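Local coordinates for protein STE5 (PDB 3FZE) that scaffolds pheromone-response mating signalling in budding yeast, its minimal scaffold domain cocatalysing phosphorylation of the MAP kinase Fus3 by Ste7, at residues 38-43 and 172-177. Sequence-based numbering, arbitrary orientation. Where two conformers were deposited one is given.
Sequences IVVYNS and FVLETL
Leu-174 of helix 170-180 packs against Val-39, Val-40 and Ser-43 of helix 35-50, joining two neighbouring helices on one side of the central sheet in this vWA-like alpha/beta/alpha domain. The segment axes run nearly parallel, at 16° and 9.7 Å apart at closest approach, and the contact is buried.

Much of the apolar packing centres on the methyl Leu-174 CD1. It packs against Val-40 CG2 at 3.7 Å and lies as close to the Val-40 CA, while Val-39 CG1 lies 4.1 Å from Leu-174 CD1. Val-40 itself starts out away from helix 170-180; with chi1 at 170°, its CG2 lies beside the backbone N and still meets the leucine. Val-39 CG2 lies 4.2 Å from Leu-174 CB and, at the margin, loosely meets the aliphatic part of Glu-175 at CG. Phe-185, from a loop, touches both Val-39 and Ser-43.

The serine hydroxyl at the contact finds its acceptor within its own helix. Ser-43 OG donates to Val-39 O at 2.7 Å, and Ser-43 N reaches the same oxygen from the opposite face of the carbonyl plane. Both Ser-43 and Leu-174 have alternate conformers, so the 3.2 Å approach of Ser-43 OG to Leu-174 CB, which holds for one of each, is uncertain.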
ATOM      1  N   ILE A  38      -6.229  -7.535  10.222  1.00 17.44           N
ATOM      2  CA  ILE A  38      -7.328  -6.720  10.711  1.00 15.45           C
ATOM      3  C   ILE A  38      -7.043  -5.231  10.532  1.00 16.36           C
ATOM      4  O   ILE A  38      -7.935  -4.456  10.160  1.00 17.07           O
ATOM      5  CB  ILE A  38      -7.625  -7.027  12.191  1.00 22.30           C
ATOM      6  CG1 ILE A  38      -8.103  -8.470  12.328  1.00 27.97           C
ATOM      7  CG2 ILE A  38      -8.650  -6.049  12.731  1.00 21.69           C
ATOM      8  CD1 ILE A  38      -8.259  -8.933  13.772  1.00 24.61           C
ATOM      9  N   VAL A  39      -5.796  -4.832  10.756  1.00 15.38           N
ATOM     10  CA  VAL A  39      -5.442  -3.428  10.584  1.00 17.47           C
ATOM     11  C   VAL A  39      -5.407  -3.031   9.110  1.00 15.41           C
ATOM     12  O   VAL A  39      -5.724  -1.904   8.753  1.00 17.79           O
ATOM     13  CB  VAL A  39      -4.128  -3.048  11.330  1.00 19.36           C
ATOM     14  CG1 VAL A  39      -2.918  -3.663  10.664  1.00 20.52           C
ATOM     15  CG2 VAL A  39      -3.998  -1.524  11.423  1.00 19.85           C
ATOM     16  N   VAL A  40      -5.052  -3.971   8.244  1.00 15.22           N
ATOM     17  CA  VAL A  40      -5.148  -3.719   6.810  1.00 13.29           C
ATOM     18  C   VAL A  40      -6.599  -3.432   6.405  1.00 14.57           C
ATOM     19  O   VAL A  40      -6.898  -2.438   5.724  1.00 14.72           O
ATOM     20  CB  VAL A  40      -4.593  -4.910   5.998  1.00 13.90           C
ATOM     21  CG1 VAL A  40      -4.932  -4.746   4.514  1.00 11.87           C
ATOM     22  CG2 VAL A  40      -3.090  -5.011   6.197  1.00 18.14           C
ATOM     23  N   TYR A  41      -7.508  -4.298   6.834  1.00 16.21           N
ATOM     24  CA  TYR A  41      -8.928  -4.093   6.565  1.00 13.58           C
ATOM     25  C   TYR A  41      -9.427  -2.771   7.129  1.00 15.97           C
ATOM     26  O   TYR A  41     -10.039  -1.988   6.409  1.00 14.24           O
ATOM     27  CB  TYR A  41      -9.760  -5.262   7.118  1.00 12.12           C
ATOM     28  CG  TYR A  41     -11.252  -5.049   7.013  1.00 12.27           C
ATOM     29  CD1 TYR A  41     -11.885  -5.045   5.773  1.00 16.08           C
ATOM     30  CD2 TYR A  41     -12.028  -4.842   8.149  1.00 18.30           C
ATOM     31  CE1 TYR A  41     -13.257  -4.831   5.666  1.00 19.57           C
ATOM     32  CE2 TYR A  41     -13.403  -4.633   8.050  1.00 21.94           C
ATOM     33  CZ  TYR A  41     -14.011  -4.636   6.801  1.00 23.44           C
ATOM     34  OH  TYR A  41     -15.377  -4.432   6.679  1.00 25.66           O
ATOM     35  N   ASN A  42      -9.171  -2.525   8.414  1.00 15.68           N
ATOM     36  CA  ASN A  42      -9.688  -1.324   9.047  1.00 14.70           C
ATOM     37  C   ASN A  42      -9.136  -0.068   8.402  1.00 17.33           C
ATOM     38  O   ASN A  42      -9.837   0.928   8.285  1.00 17.11           O
ATOM     39  CB  ASN A  42      -9.387  -1.309  10.545  1.00 14.87           C
ATOM     40  CG  ASN A  42     -10.211  -2.312  11.316  1.00 17.90           C
ATOM     41  OD1 ASN A  42     -11.263  -2.752  10.855  1.00 21.82           O
ATOM     42  ND2 ASN A  42      -9.735  -2.679  12.504  1.00 21.73           N
ATOM     43  N   SER A  43      -7.874  -0.117   7.997  0.50 14.73           N
ATOM     44  CA  SER A  43      -7.248   1.048   7.391  0.50 15.22           C
ATOM     45  C   SER A  43      -7.834   1.360   6.025  0.50 12.94           C
ATOM     46  O   SER A  43      -8.164   2.505   5.740  0.50 13.09           O
ATOM     47  CB  SER A  43      -5.738   0.863   7.294  0.50 12.56           C
ATOM     48  OG  SER A  43      -5.199   0.710   8.589  0.50 11.59           O
ATOM     49  N   PHE A 172       1.807  -0.068  12.860  1.00 20.98           N
ATOM     50  CA  PHE A 172       2.403   1.261  12.974  1.00 20.39           C
ATOM     51  C   PHE A 172       2.290   2.041  11.672  1.00 20.91           C
ATOM     52  O   PHE A 172       1.892   3.205  11.675  1.00 21.05           O
ATOM     53  CB  PHE A 172       3.871   1.200  13.414  1.00 23.16           C
ATOM     54  CG  PHE A 172       4.517   2.549  13.479  1.00 32.79           C
ATOM     55  CD1 PHE A 172       4.398   3.331  14.611  1.00 29.31           C
ATOM     56  CD2 PHE A 172       5.199   3.057  12.385  1.00 44.77           C
ATOM     57  CE1 PHE A 172       4.969   4.589  14.666  1.00 41.00           C
ATOM     58  CE2 PHE A 172       5.770   4.314  12.431  1.00 46.57           C
ATOM     59  CZ  PHE A 172       5.652   5.078  13.573  1.00 43.39           C
ATOM     60  N   VAL A 173       2.634   1.396  10.561  1.00 21.52           N
ATOM     61  CA  VAL A 173       2.566   2.043   9.256  1.00 17.27           C
ATOM     62  C   VAL A 173       1.153   2.505   8.933  1.00 17.23           C
ATOM     63  O   VAL A 173       0.927   3.664   8.562  1.00 18.01           O
ATOM     64  CB  VAL A 173       3.031   1.094   8.135  1.00 22.69           C
ATOM     65  CG1 VAL A 173       2.746   1.703   6.766  1.00 24.35           C
ATOM     66  CG2 VAL A 173       4.510   0.794   8.283  1.00 22.82           C
ATOM     67  N   LEU A 174       0.193   1.602   9.092  0.50 16.66           N
ATOM     68  CA  LEU A 174      -1.182   1.888   8.695  0.50 17.70           C
ATOM     69  C   LEU A 174      -1.915   2.834   9.658  0.50 16.99           C
ATOM     70  O   LEU A 174      -2.697   3.677   9.224  0.50 18.95           O
ATOM     71  CB  LEU A 174      -1.957   0.586   8.470  0.50 17.82           C
ATOM     72  CG  LEU A 174      -1.411  -0.227   7.294  0.50 17.37           C
ATOM     73  CD1 LEU A 174      -2.092  -1.588   7.210  0.50 17.22           C
ATOM     74  CD2 LEU A 174      -1.577   0.556   5.998  0.50 18.36           C
ATOM     75  N   GLU A 175      -1.655   2.703  10.958  1.00 16.40           N
ATOM     76  CA  GLU A 175      -2.205   3.646  11.930  1.00 14.41           C
ATOM     77  C   GLU A 175      -1.637   5.037  11.662  1.00 18.70           C
ATOM     78  O   GLU A 175      -2.364   6.030  11.709  1.00 20.30           O
ATOM     79  CB  GLU A 175      -1.932   3.210  13.381  1.00 18.91           C
ATOM     80  CG  GLU A 175      -2.845   2.076  13.846  1.00 21.22           C
ATOM     81  CD  GLU A 175      -2.750   1.799  15.340  1.00 19.42           C
ATOM     82  OE1 GLU A 175      -1.806   2.287  15.979  1.00 21.51           O
ATOM     83  OE2 GLU A 175      -3.627   1.080  15.867  1.00 30.39           O
ATOM     84  N   THR A 176      -0.344   5.107  11.361  1.00 19.41           N
ATOM     85  CA  THR A 176       0.280   6.393  11.070  1.00 21.12           C
ATOM     86  C   THR A 176      -0.330   7.012   9.820  1.00 21.05           C
ATOM     87  O   THR A 176      -0.630   8.212   9.781  1.00 20.70           O
ATOM     88  CB  THR A 176       1.805   6.279  10.898  1.00 21.29           C
ATOM     89  OG1 THR A 176       2.382   5.822  12.123  1.00 22.01           O
ATOM     90  CG2 THR A 176       2.398   7.653  10.557  1.00 21.57           C
ATOM     91  N   LEU A 177      -0.540   6.187   8.804  1.00 19.00           N
ATOM     92  CA  LEU A 177      -1.134   6.673   7.575  1.00 20.49           C
ATOM     93  C   LEU A 177      -2.543   7.218   7.828  1.00 18.25           C
ATOM     94  O   LEU A 177      -2.865   8.350   7.446  1.00 18.35           O
ATOM     95  CB  LEU A 177      -1.152   5.556   6.529  1.00 15.66           C
ATOM     96  CG  LEU A 177      -1.820   5.911   5.197  1.00 17.80           C
ATOM     97  CD1 LEU A 177      -1.060   7.026   4.478  1.00 22.34           C
ATOM     98  CD2 LEU A 177      -1.942   4.662   4.339  1.00 16.72           C
TER